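Local coordinates for protein adenine phosphoribosyltransferase (Leishmania donovani, PDB 1QB8) that probably catalyses the salvage of adenine to AMP, transferring the phosphoribosyl group of 5-phospho-alpha-D-ribose 1-diphosphate onto the base with release of diphosphate, at residues P70-I75 against R140-D145; L76-R81 against V98-A103; D145-T150 against L175-L180. All blocks are in the same frame, centred on the assembly; numbering follows the deposited sequence.

Contact 1 (P70-I75 against R140-D145). With AMP (adenosine monophosphate), chain C.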
loop_
_atom_site.group_PDB
_atom_site.type_symbol
_atom_site.label_atom_id
_atom_site.label_comp_id
_atom_site.label_asym_id
_atom_site.label_seq_id
_atom_site.Cartn_x
_atom_site.Cartn_y
_atom_site.Cartn_z
ATOM N N PRO A 70 24.369 13.132 1.340
ATOM C CA PRO A 70 24.029 12.146 2.372
ATOM C C PRO A 70 22.825 11.293 1.961
ATOM O O PRO A 70 21.897 11.774 1.305
ATOM C CB PRO A 70 23.732 13.023 3.590
ATOM C CG PRO A 70 23.174 14.277 2.971
ATOM C CD PRO A 70 24.117 14.503 1.817
ATOM N N ALA A 71 22.891 10.009 2.288
ATOM C CA ALA A 71 21.831 9.072 1.952
ATOM C C ALA A 71 20.571 9.307 2.771
ATOM O O ALA A 71 20.639 9.772 3.909
ATOM C CB ALA A 71 22.318 7.656 2.156
ATOM N N PRO A 72 19.396 9.030 2.181
ATOM C CA PRO A 72 18.114 9.208 2.869
ATOM C C PRO A 72 18.066 8.278 4.079
ATOM O O PRO A 72 18.715 7.239 4.096
ATOM C CB PRO A 72 17.100 8.770 1.814
ATOM C CG PRO A 72 17.780 9.123 0.528
ATOM C CD PRO A 72 19.183 8.636 0.777
ATOM N N THR A 73 17.313 8.662 5.095
ATOM C CA THR A 73 17.202 7.846 6.290
ATOM C C THR A 73 15.816 7.205 6.399
ATOM O O THR A 73 15.643 6.208 7.099
ATOM C CB THR A 73 17.455 8.693 7.549
ATOM O OG1 THR A 73 16.386 9.634 7.713
ATOM C CG2 THR A 73 18.776 9.455 7.425
ATOM N N HIS A 74 14.838 7.775 5.694
ATOM C CA HIS A 74 13.458 7.284 5.731
ATOM C C HIS A 74 12.731 7.477 4.406
ATOM O O HIS A 74 13.073 8.353 3.607
ATOM C CB HIS A 74 12.626 8.062 6.771
ATOM C CG HIS A 74 13.057 7.879 8.197
ATOM N ND1 HIS A 74 14.178 8.485 8.723
ATOM C CD2 HIS A 74 12.471 7.220 9.225
ATOM C CE1 HIS A 74 14.259 8.212 10.013
ATOM N NE2 HIS A 74 13.235 7.447 10.342
ATOM N N ILE A 75 11.696 6.669 4.207
ATOM C CA ILE A 75 10.836 6.771 3.034
ATOM C C ILE A 75 9.423 6.952 3.618
ATOM O O ILE A 75 8.986 6.157 4.453
ATOM C CB ILE A 75 10.833 5.485 2.166
ATOM C CG1 ILE A 75 12.249 5.086 1.741
ATOM C CG2 ILE A 75 9.956 5.693 0.937
ATOM C CD1 ILE A 75 12.945 6.070 0.842
ATOM N N ARG A 140 16.333 12.457 7.021
ATOM C CA ARG A 140 16.303 12.914 5.637
ATOM C C ARG A 140 15.287 11.977 4.986
ATOM O O ARG A 140 15.552 10.797 4.752
ATOM C CB ARG A 140 17.702 12.814 5.016
ATOM C CG ARG A 140 18.743 13.656 5.784
ATOM C CD ARG A 140 20.144 13.597 5.183
ATOM N NE ARG A 140 20.777 12.279 5.294
ATOM C CZ ARG A 140 21.364 11.803 6.390
ATOM N NH1 ARG A 140 21.397 12.528 7.498
ATOM N NH2 ARG A 140 21.986 10.628 6.352
ATOM N N VAL A 141 14.103 12.529 4.743
ATOM C CA VAL A 141 12.969 11.786 4.223
ATOM C C VAL A 141 12.620 11.958 2.759
ATOM O O VAL A 141 12.498 13.082 2.257
ATOM C CB VAL A 141 11.697 12.155 5.026
ATOM C CG1 VAL A 141 10.560 11.190 4.720
ATOM C CG2 VAL A 141 12.000 12.187 6.516
ATOM N N VAL A 142 12.404 10.825 2.098
ATOM C CA VAL A 142 11.981 10.801 0.710
ATOM C C VAL A 142 10.461 10.587 0.752
ATOM O O VAL A 142 9.980 9.643 1.387
ATOM C CB VAL A 142 12.628 9.640 -0.057
ATOM C CG1 VAL A 142 12.061 9.550 -1.473
ATOM C CG2 VAL A 142 14.126 9.830 -0.114
ATOM N N LEU A 143 9.707 11.505 0.148
ATOM C CA LEU A 143 8.247 11.399 0.101
ATOM C C LEU A 143 7.878 10.714 -1.212
ATOM O O LEU A 143 8.453 11.039 -2.258
ATOM C CB LEU A 143 7.601 12.790 0.150
ATOM C CG LEU A 143 7.414 13.496 1.497
ATOM C CD1 LEU A 143 8.717 13.559 2.246
ATOM C CD2 LEU A 143 6.877 14.883 1.263
ATOM N N ILE A 144 6.908 9.794 -1.174
ATOM C CA ILE A 144 6.510 9.075 -2.384
ATOM C C ILE A 144 5.017 8.770 -2.514
ATOM O O ILE A 144 4.351 8.435 -1.540
ATOM C CB ILE A 144 7.333 7.761 -2.547
ATOM C CG1 ILE A 144 7.137 7.173 -3.948
ATOM C CG2 ILE A 144 6.936 6.747 -1.505
ATOM C CD1 ILE A 144 8.078 6.018 -4.273
ATOM N N ASP A 145 4.512 8.897 -3.739
ATOM C CA ASP A 145 3.116 8.628 -4.079
ATOM C C ASP A 145 3.105 8.306 -5.576
ATOM O O ASP A 145 4.114 8.519 -6.256
ATOM C CB ASP A 145 2.257 9.863 -3.810
ATOM C CG ASP A 145 0.780 9.532 -3.663
ATOM O OD1 ASP A 145 0.007 10.455 -3.360
ATOM O OD2 ASP A 145 0.384 8.358 -3.811
HETATM P P AMP C . -3.122 15.645 -5.084
HETATM O O1P AMP C . -3.193 15.796 -3.611
HETATM O O2P AMP C . -1.821 15.837 -5.753
HETATM O O3P AMP C . -4.208 16.600 -5.757
HETATM O "O5'" AMP C . -3.648 14.275 -5.470
HETATM C "C5'" AMP C . -4.196 13.306 -4.431
HETATM C "C4'" AMP C . -4.103 11.860 -4.888
HETATM O "O4'" AMP C . -5.193 11.624 -5.776
HETATM C "C3'" AMP C . -2.801 11.520 -5.666
HETATM O "O3'" AMP C . -1.859 10.796 -4.903
HETATM C "C2'" AMP C . -3.187 10.609 -6.789
HETATM O "O2'" AMP C . -3.210 9.283 -6.266
HETATM C "C1'" AMP C . -4.602 11.170 -6.960
HETATM N N9 AMP C . -5.083 11.619 -8.238
HETATM C C8 AMP C . -5.289 12.901 -8.660
HETATM N N7 AMP C . -5.438 12.978 -9.950
HETATM C C5 AMP C . -5.329 11.682 -10.444
HETATM C C6 AMP C . -5.397 11.105 -11.727
HETATM N N6 AMP C . -5.608 11.835 -12.843
HETATM N N1 AMP C . -5.235 9.757 -11.792
HETATM C C2 AMP C . -5.026 9.046 -10.690
HETATM N N3 AMP C . -4.940 9.462 -9.418
HETATM C C4 AMP C . -5.102 10.820 -9.337
#

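Contact 2 (L76-R81 against V98-A103). With AMP (adenosine monophosphate), chain C.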
loop_
_atom_site.group_PDB
_atom_site.type_symbol
_atom_site.label_atom_id
_atom_site.label_comp_id
_atom_site.label_asym_id
_atom_site.label_seq_id
_atom_site.Cartn_x
_atom_site.Cartn_y
_atom_site.Cartn_z
ATOM N N LEU A 76 8.743 8.029 3.236
ATOM C CA LEU A 76 7.386 8.287 3.710
ATOM C C LEU A 76 6.421 8.158 2.530
ATOM O O LEU A 76 6.405 9.011 1.643
ATOM C CB LEU A 76 7.286 9.689 4.313
ATOM C CG LEU A 76 5.889 10.188 4.699
ATOM C CD1 LEU A 76 5.368 9.395 5.885
ATOM C CD2 LEU A 76 5.945 11.668 5.034
ATOM N N GLY A 77 5.624 7.091 2.524
ATOM C CA GLY A 77 4.681 6.864 1.444
ATOM C C GLY A 77 3.281 7.293 1.814
ATOM O O GLY A 77 2.858 7.134 2.956
ATOM N N PHE A 78 2.548 7.795 0.825
ATOM C CA PHE A 78 1.192 8.285 1.026
ATOM C C PHE A 78 0.138 7.188 0.843
ATOM O O PHE A 78 0.210 6.391 -0.091
ATOM C CB PHE A 78 0.910 9.452 0.059
ATOM C CG PHE A 78 1.876 10.624 0.182
ATOM C CD1 PHE A 78 2.843 10.672 1.188
ATOM C CD2 PHE A 78 1.811 11.683 -0.724
ATOM C CE1 PHE A 78 3.723 11.752 1.288
ATOM C CE2 PHE A 78 2.682 12.767 -0.635
ATOM C CZ PHE A 78 3.643 12.802 0.374
ATOM N N ASP A 79 -0.836 7.158 1.751
ATOM C CA ASP A 79 -1.939 6.188 1.736
ATOM C C ASP A 79 -2.834 6.456 0.508
ATOM O O ASP A 79 -3.320 7.569 0.342
ATOM C CB ASP A 79 -2.747 6.377 3.033
ATOM C CG ASP A 79 -3.775 5.278 3.284
ATOM O OD1 ASP A 79 -4.060 4.460 2.395
ATOM O OD2 ASP A 79 -4.316 5.238 4.403
ATOM N N ALA A 80 -3.042 5.471 -0.369
ATOM C CA ALA A 80 -2.532 4.108 -0.241
ATOM C C ALA A 80 -1.573 3.748 -1.374
ATOM O O ALA A 80 -0.808 2.795 -1.265
ATOM C CB ALA A 80 -3.701 3.124 -0.261
ATOM N N ARG A 81 -1.621 4.496 -2.467
ATOM C CA ARG A 81 -0.791 4.168 -3.611
ATOM C C ARG A 81 0.704 4.344 -3.417
ATOM O O ARG A 81 1.503 3.708 -4.106
ATOM C CB ARG A 81 -1.346 4.838 -4.865
ATOM C CG ARG A 81 -2.793 4.401 -5.098
ATOM C CD ARG A 81 -3.300 4.737 -6.470
ATOM N NE ARG A 81 -3.729 6.123 -6.606
ATOM C CZ ARG A 81 -5.004 6.477 -6.672
ATOM N NH1 ARG A 81 -5.355 7.744 -6.805
ATOM N NH2 ARG A 81 -5.932 5.544 -6.577
ATOM N N VAL A 98 7.745 4.804 6.560
ATOM C CA VAL A 98 6.729 5.405 7.419
ATOM C C VAL A 98 5.436 5.616 6.624
ATOM O O VAL A 98 5.476 5.860 5.411
ATOM C CB VAL A 98 7.264 6.756 8.006
ATOM C CG1 VAL A 98 6.247 7.397 8.944
ATOM C CG2 VAL A 98 8.594 6.518 8.737
ATOM N N LEU A 99 4.297 5.511 7.304
ATOM C CA LEU A 99 2.993 5.663 6.652
ATOM C C LEU A 99 2.276 6.988 6.924
ATOM O O LEU A 99 2.099 7.379 8.080
ATOM C CB LEU A 99 2.053 4.518 7.072
ATOM C CG LEU A 99 2.225 3.078 6.574
ATOM C CD1 LEU A 99 3.562 2.492 6.977
ATOM C CD2 LEU A 99 1.098 2.233 7.138
ATOM N N MET A 100 1.867 7.681 5.860
ATOM C CA MET A 100 1.099 8.919 6.023
ATOM C C MET A 100 -0.353 8.553 5.707
ATOM O O MET A 100 -0.680 8.169 4.583
ATOM C CB MET A 100 1.581 10.044 5.096
ATOM C CG MET A 100 0.892 11.387 5.393
ATOM S SD MET A 100 1.466 12.803 4.430
ATOM C CE MET A 100 0.478 12.653 2.992
ATOM N N ARG A 101 -1.207 8.630 6.723
ATOM C CA ARG A 101 -2.614 8.272 6.579
ATOM C C ARG A 101 -3.500 9.202 7.394
ATOM O O ARG A 101 -3.015 9.998 8.190
ATOM C CB ARG A 101 -2.843 6.851 7.108
ATOM C CG ARG A 101 -1.693 5.863 6.904
ATOM C CD ARG A 101 -2.127 4.451 7.262
ATOM N NE ARG A 101 -3.210 4.012 6.388
ATOM C CZ ARG A 101 -3.822 2.834 6.458
ATOM N NH1 ARG A 101 -4.794 2.547 5.597
ATOM N NH2 ARG A 101 -3.482 1.951 7.392
ATOM N N LYS A 102 -4.810 9.084 7.211
ATOM C CA LYS A 102 -5.729 9.886 7.995
ATOM C C LYS A 102 -5.643 9.357 9.424
ATOM O O LYS A 102 -5.262 8.203 9.648
ATOM C CB LYS A 102 -7.161 9.739 7.488
ATOM C CG LYS A 102 -7.459 10.440 6.172
ATOM C CD LYS A 102 -8.950 10.346 5.846
ATOM C CE LYS A 102 -9.244 10.719 4.395
ATOM N NZ LYS A 102 -8.720 12.073 4.042
ATOM N N ALA A 103 -6.000 10.202 10.383
ATOM C CA ALA A 103 -5.963 9.834 11.793
ATOM C C ALA A 103 -6.774 8.580 12.094
ATOM O O ALA A 103 -6.361 7.749 12.904
ATOM C CB ALA A 103 -6.453 10.991 12.652
HETATM P P AMP C . -3.122 15.645 -5.084
HETATM O O1P AMP C . -3.193 15.796 -3.611
HETATM O O2P AMP C . -1.821 15.837 -5.753
HETATM O O3P AMP C . -4.208 16.600 -5.757
HETATM O "O5'" AMP C . -3.648 14.275 -5.470
HETATM C "C5'" AMP C . -4.196 13.306 -4.431
HETATM C "C4'" AMP C . -4.103 11.860 -4.888
HETATM O "O4'" AMP C . -5.193 11.624 -5.776
HETATM C "C3'" AMP C . -2.801 11.520 -5.666
HETATM O "O3'" AMP C . -1.859 10.796 -4.903
HETATM C "C2'" AMP C . -3.187 10.609 -6.789
HETATM O "O2'" AMP C . -3.210 9.283 -6.266
HETATM C "C1'" AMP C . -4.602 11.170 -6.960
HETATM N N9 AMP C . -5.083 11.619 -8.238
HETATM C C8 AMP C . -5.289 12.901 -8.660
HETATM N N7 AMP C . -5.438 12.978 -9.950
HETATM C C5 AMP C . -5.329 11.682 -10.444
HETATM C C6 AMP C . -5.397 11.105 -11.727
HETATM N N6 AMP C . -5.608 11.835 -12.843
HETATM N N1 AMP C . -5.235 9.757 -11.792
HETATM C C2 AMP C . -5.026 9.046 -10.690
HETATM N N3 AMP C . -4.940 9.462 -9.418
HETATM C C4 AMP C . -5.102 10.820 -9.337
HETATM O O HOH W 1 -5.620 7.570 4.851
#

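Contact 3 (D145-T150 against L175-L180). With AMP (adenosine monophosphate), chain C.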
loop_
_atom_site.group_PDB
_atom_site.type_symbol
_atom_site.label_atom_id
_atom_site.label_comp_id
_atom_site.label_asym_id
_atom_site.label_seq_id
_atom_site.Cartn_x
_atom_site.Cartn_y
_atom_site.Cartn_z
ATOM N N ASP A 145 4.512 8.897 -3.739
ATOM C CA ASP A 145 3.116 8.628 -4.079
ATOM C C ASP A 145 3.105 8.306 -5.576
ATOM O O ASP A 145 4.114 8.519 -6.256
ATOM C CB ASP A 145 2.257 9.863 -3.810
ATOM C CG ASP A 145 0.780 9.532 -3.663
ATOM O OD1 ASP A 145 0.007 10.455 -3.360
ATOM O OD2 ASP A 145 0.384 8.358 -3.811
ATOM N N ASP A 146 1.987 7.800 -6.098
ATOM C CA ASP A 146 1.936 7.469 -7.520
ATOM C C ASP A 146 1.745 8.661 -8.457
ATOM O O ASP A 146 2.515 8.833 -9.400
ATOM C CB ASP A 146 0.903 6.370 -7.815
ATOM C CG ASP A 146 -0.531 6.844 -7.666
ATOM O OD1 ASP A 146 -1.399 6.321 -8.405
ATOM O OD2 ASP A 146 -0.795 7.717 -6.810
ATOM N N VAL A 147 0.765 9.513 -8.164
ATOM C CA VAL A 147 0.479 10.667 -9.013
ATOM C C VAL A 147 0.519 12.000 -8.277
ATOM O O VAL A 147 -0.073 12.148 -7.205
ATOM C CB VAL A 147 -0.922 10.546 -9.678
ATOM C CG1 VAL A 147 -1.205 11.767 -10.537
ATOM C CG2 VAL A 147 -1.008 9.287 -10.531
ATOM N N LEU A 148 1.260 12.955 -8.835
ATOM C CA LEU A 148 1.324 14.301 -8.264
ATOM C C LEU A 148 0.347 15.110 -9.116
ATOM O O LEU A 148 0.560 15.273 -10.316
ATOM C CB LEU A 148 2.728 14.909 -8.376
ATOM C CG LEU A 148 2.869 16.357 -7.865
ATOM C CD1 LEU A 148 2.838 16.391 -6.346
ATOM C CD2 LEU A 148 4.154 16.984 -8.372
ATOM N N ALA A 149 -0.750 15.549 -8.502
ATOM C CA ALA A 149 -1.772 16.326 -9.198
ATOM C C ALA A 149 -1.808 17.776 -8.702
ATOM O O ALA A 149 -1.068 18.615 -9.204
ATOM C CB ALA A 149 -3.133 15.656 -9.040
ATOM N N THR A 150 -2.649 18.074 -7.714
ATOM C CA THR A 150 -2.730 19.434 -7.175
ATOM C C THR A 150 -1.652 19.686 -6.118
ATOM O O THR A 150 -1.364 20.839 -5.784
ATOM C CB THR A 150 -4.108 19.741 -6.541
ATOM O OG1 THR A 150 -4.260 18.998 -5.323
ATOM C CG2 THR A 150 -5.234 19.385 -7.503
ATOM N N LEU A 175 3.926 9.527 -11.738
ATOM C CA LEU A 175 3.355 10.383 -12.759
ATOM C C LEU A 175 3.032 11.769 -12.220
ATOM O O LEU A 175 2.555 11.910 -11.092
ATOM C CB LEU A 175 2.062 9.764 -13.289
ATOM C CG LEU A 175 1.363 10.543 -14.409
ATOM C CD1 LEU A 175 2.055 10.251 -15.727
ATOM C CD2 LEU A 175 -0.092 10.145 -14.484
ATOM N N SER A 176 3.273 12.787 -13.045
ATOM C CA SER A 176 2.963 14.158 -12.672
ATOM C C SER A 176 2.002 14.742 -13.702
ATOM O O SER A 176 1.994 14.326 -14.861
ATOM C CB SER A 176 4.232 15.006 -12.598
ATOM O OG SER A 176 4.901 15.017 -13.842
ATOM N N ILE A 177 1.152 15.657 -13.247
ATOM C CA ILE A 177 0.169 16.328 -14.098
ATOM C C ILE A 177 0.573 17.805 -14.057
ATOM O O ILE A 177 -0.088 18.620 -13.405
ATOM C CB ILE A 177 -1.270 16.213 -13.514
ATOM C CG1 ILE A 177 -1.565 14.791 -13.022
ATOM C CG2 ILE A 177 -2.286 16.638 -14.548
ATOM C CD1 ILE A 177 -1.442 13.747 -14.069
ATOM N N PRO A 178 1.659 18.169 -14.769
ATOM C CA PRO A 178 2.201 19.536 -14.838
ATOM C C PRO A 178 1.204 20.679 -15.069
ATOM O O PRO A 178 1.480 21.828 -14.716
ATOM C CB PRO A 178 3.243 19.431 -15.956
ATOM C CG PRO A 178 2.729 18.308 -16.801
ATOM C CD PRO A 178 2.308 17.312 -15.776
ATOM N N PHE A 179 0.036 20.357 -15.621
ATOM C CA PHE A 179 -0.996 21.357 -15.873
ATOM C C PHE A 179 -1.567 21.921 -14.578
ATOM O O PHE A 179 -1.974 23.075 -14.533
ATOM C CB PHE A 179 -2.127 20.752 -16.705
ATOM C CG PHE A 179 -3.274 21.699 -16.961
ATOM C CD1 PHE A 179 -3.124 22.779 -17.831
ATOM C CD2 PHE A 179 -4.513 21.492 -16.350
ATOM C CE1 PHE A 179 -4.192 23.635 -18.095
ATOM C CE2 PHE A 179 -5.589 22.340 -16.605
ATOM C CZ PHE A 179 -5.430 23.416 -17.481
ATOM N N LEU A 180 -1.622 21.099 -13.534
ATOM C CA LEU A 180 -2.154 21.529 -12.244
ATOM C C LEU A 180 -1.156 22.334 -11.391
ATOM O O LEU A 180 -1.477 22.761 -10.277
ATOM C CB LEU A 180 -2.707 20.325 -11.485
ATOM C CG LEU A 180 -3.918 19.666 -12.167
ATOM C CD1 LEU A 180 -4.178 18.273 -11.595
ATOM C CD2 LEU A 180 -5.148 20.557 -12.013
HETATM P P AMP C . -3.122 15.645 -5.084
HETATM O O1P AMP C . -3.193 15.796 -3.611
HETATM O O2P AMP C . -1.821 15.837 -5.753
HETATM O O3P AMP C . -4.208 16.600 -5.757
HETATM O "O5'" AMP C . -3.648 14.275 -5.470
HETATM C "C5'" AMP C . -4.196 13.306 -4.431
HETATM C "C4'" AMP C . -4.103 11.860 -4.888
HETATM O "O4'" AMP C . -5.193 11.624 -5.776
HETATM C "C3'" AMP C . -2.801 11.520 -5.666
HETATM O "O3'" AMP C . -1.859 10.796 -4.903
HETATM C "C2'" AMP C . -3.187 10.609 -6.789
HETATM O "O2'" AMP C . -3.210 9.283 -6.266
HETATM C "C1'" AMP C . -4.602 11.170 -6.960
HETATM N N9 AMP C . -5.083 11.619 -8.238
HETATM C C8 AMP C . -5.289 12.901 -8.660
HETATM N N7 AMP C . -5.438 12.978 -9.950
HETATM C C5 AMP C . -5.329 11.682 -10.444
HETATM C C6 AMP C . -5.397 11.105 -11.727
HETATM N N6 AMP C . -5.608 11.835 -12.843
HETATM N N1 AMP C . -5.235 9.757 -11.792
HETATM C C2 AMP C . -5.026 9.046 -10.690
HETATM N N3 AMP C . -4.940 9.462 -9.418
HETATM C C4 AMP C . -5.102 10.820 -9.337
HETATM O O HOH W 2 0.913 19.256 -10.887
#

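Contact 1 (P70-I75 against R140-D145)
R140 meets P70, A71 and T73 where two parallel strands of the type I phosphoribosyltransferase sheet, 74-78 and 140-145, begin to pair. Its guanidinium sits between two apolar groups. T73 CG2 lies over one face, 3.5 Å above the plane and offset toward the rim. P70 CB lies over the opposite face. Both side chains cross the arginine at about a right angle. The bend of the arginine chain at chi3 (-67°) turns NE and NH2 side-on to the carbonyl of A71. Both nitrogens donate to A71 O, each at 2.9 Å. NH2 comes in the carbonyl plane, whereas NE stands 39° out of it. Neither bond is straight, as expected when two donors share one oxygen.

The backbone of R140 is gripped as well. R140 O takes the N-H of T73 at 2.8 Å and a longer one from H74. R140 N donates to T73 OG1. That hydroxyl lies between the backbone N and the carbonyl carbon of its own residue (chi1 68°), which leaves CG2 to reach the guanidinium. T73 OG1 also shares a hydrogen bond of 2.7 Å with H74 ND1, in plane at the edge of the imidazole ring. Beyond this start, H74 pairs with V141 and I75 with V142. The segment then runs on to D145, a residue of the AMP and magnesium sites.

The apolar side is plainer. P72 CB touches V142 CG2 at 3.7 Å. The side chains of I75 and V142 lie side by side and point the same way, with I75 CD1 3.7 Å from V142 CB.

Contact 2 (L76-R81 against V98-A103)
The F78 ring carries the methyl of M100 over one face. M100 CE stands 3.7 Å from the ring centroid, a CH-pi contact only 15° off the normal. M100 SD lies obliquely to the same ring, which makes this a Met-aromatic pair. The bend at chi3 (86°) of an otherwise extended methionine chain brings the methyl over the ring.

The R101 guanidinium is met at its edge by D79 OD2, exactly in plane. R101 NE (2.6 Å) and NH1 (3.0 Å) both bind this one oxygen in a salt bridge. The two planes are 58° apart. NE comes from above the carboxylate plane and NH1 from the syn side, tilted out of it, both from the same face. AMP O2' lies at the edge of the R81 guanidinium, 2.7 Å from R81 NH1.

Strand bonds run from G77 N to V98 O, M100 N to G77 O and D79 N to M100 O. They join the beta-alpha-beta unit in which helix 86-93 connects the strands.

A water also donates to D79 OD2, so three donors would probably keep this carboxylate ionised. The D79-A80 peptide is cis, and citrate hydrogen-bonds to D79 O, A80 N and R81 N. This is consistent with a diphosphate site in the loop.

Contact 3 (D145-T150 against L175-L180)
Backbone bonds come first, between D146-L148 and L175-I177. L175 N donates to D146 O and L148 N to L175 O, both at 2.8 Å. I177 N then donates to L148 O. V147 pairs with L175 and L148 with S176 in parallel register. Where the strands part, one water donates to both A149 O and I177 O.

The apolar contacts are small. The side chains of V147 and I177 cross obliquely, CG1 to CG1 at 3.9 Å. V147 CG2 meets L175 CD2. In L180, chi1 of -65° puts CD1 against A149 CB at 3.8 Å, with T150 only loosely beyond. A149 CB also packs on the base at AMP C8.

AMP is held by polar bonds from 149-150. A149 N donates to phosphate oxygen O2P at 3.0 Å and T150 N to O3P at 2.9 Å. T150 OG1 also approaches O3P, but at a doubtfully short distance.

The acidic pair before the loop is tied together, with D146 N bonded to D145 OD2. Two acidic residues followed by a loop whose N-H groups hold the 5'-phosphate are the mark of the PRPP-binding motif of type I phosphoribosyltransferases.

Contacts 1 and 2 lie in one mixed sheet, with centres about 14 Å apart. They share strand 74-78, which has strand 140-145 on one side and 97-100 on the other. Contact 2 is nested within the chain loop closed by contact 1. Contact 3 follows both, about 19 Å from contact 1 and 17 Å from contact 2, centre to centre. It belongs to a separate three-stranded parallel sheet. The chain turns a corner at D146, and D145 is common to contacts 1 and 3. R81 NE and D146 OD1, 3.0 Å apart, join contacts 2 and 3 by a salt bridge. Each contact contributes to the AMP site: D145, R81, and A149 with T150.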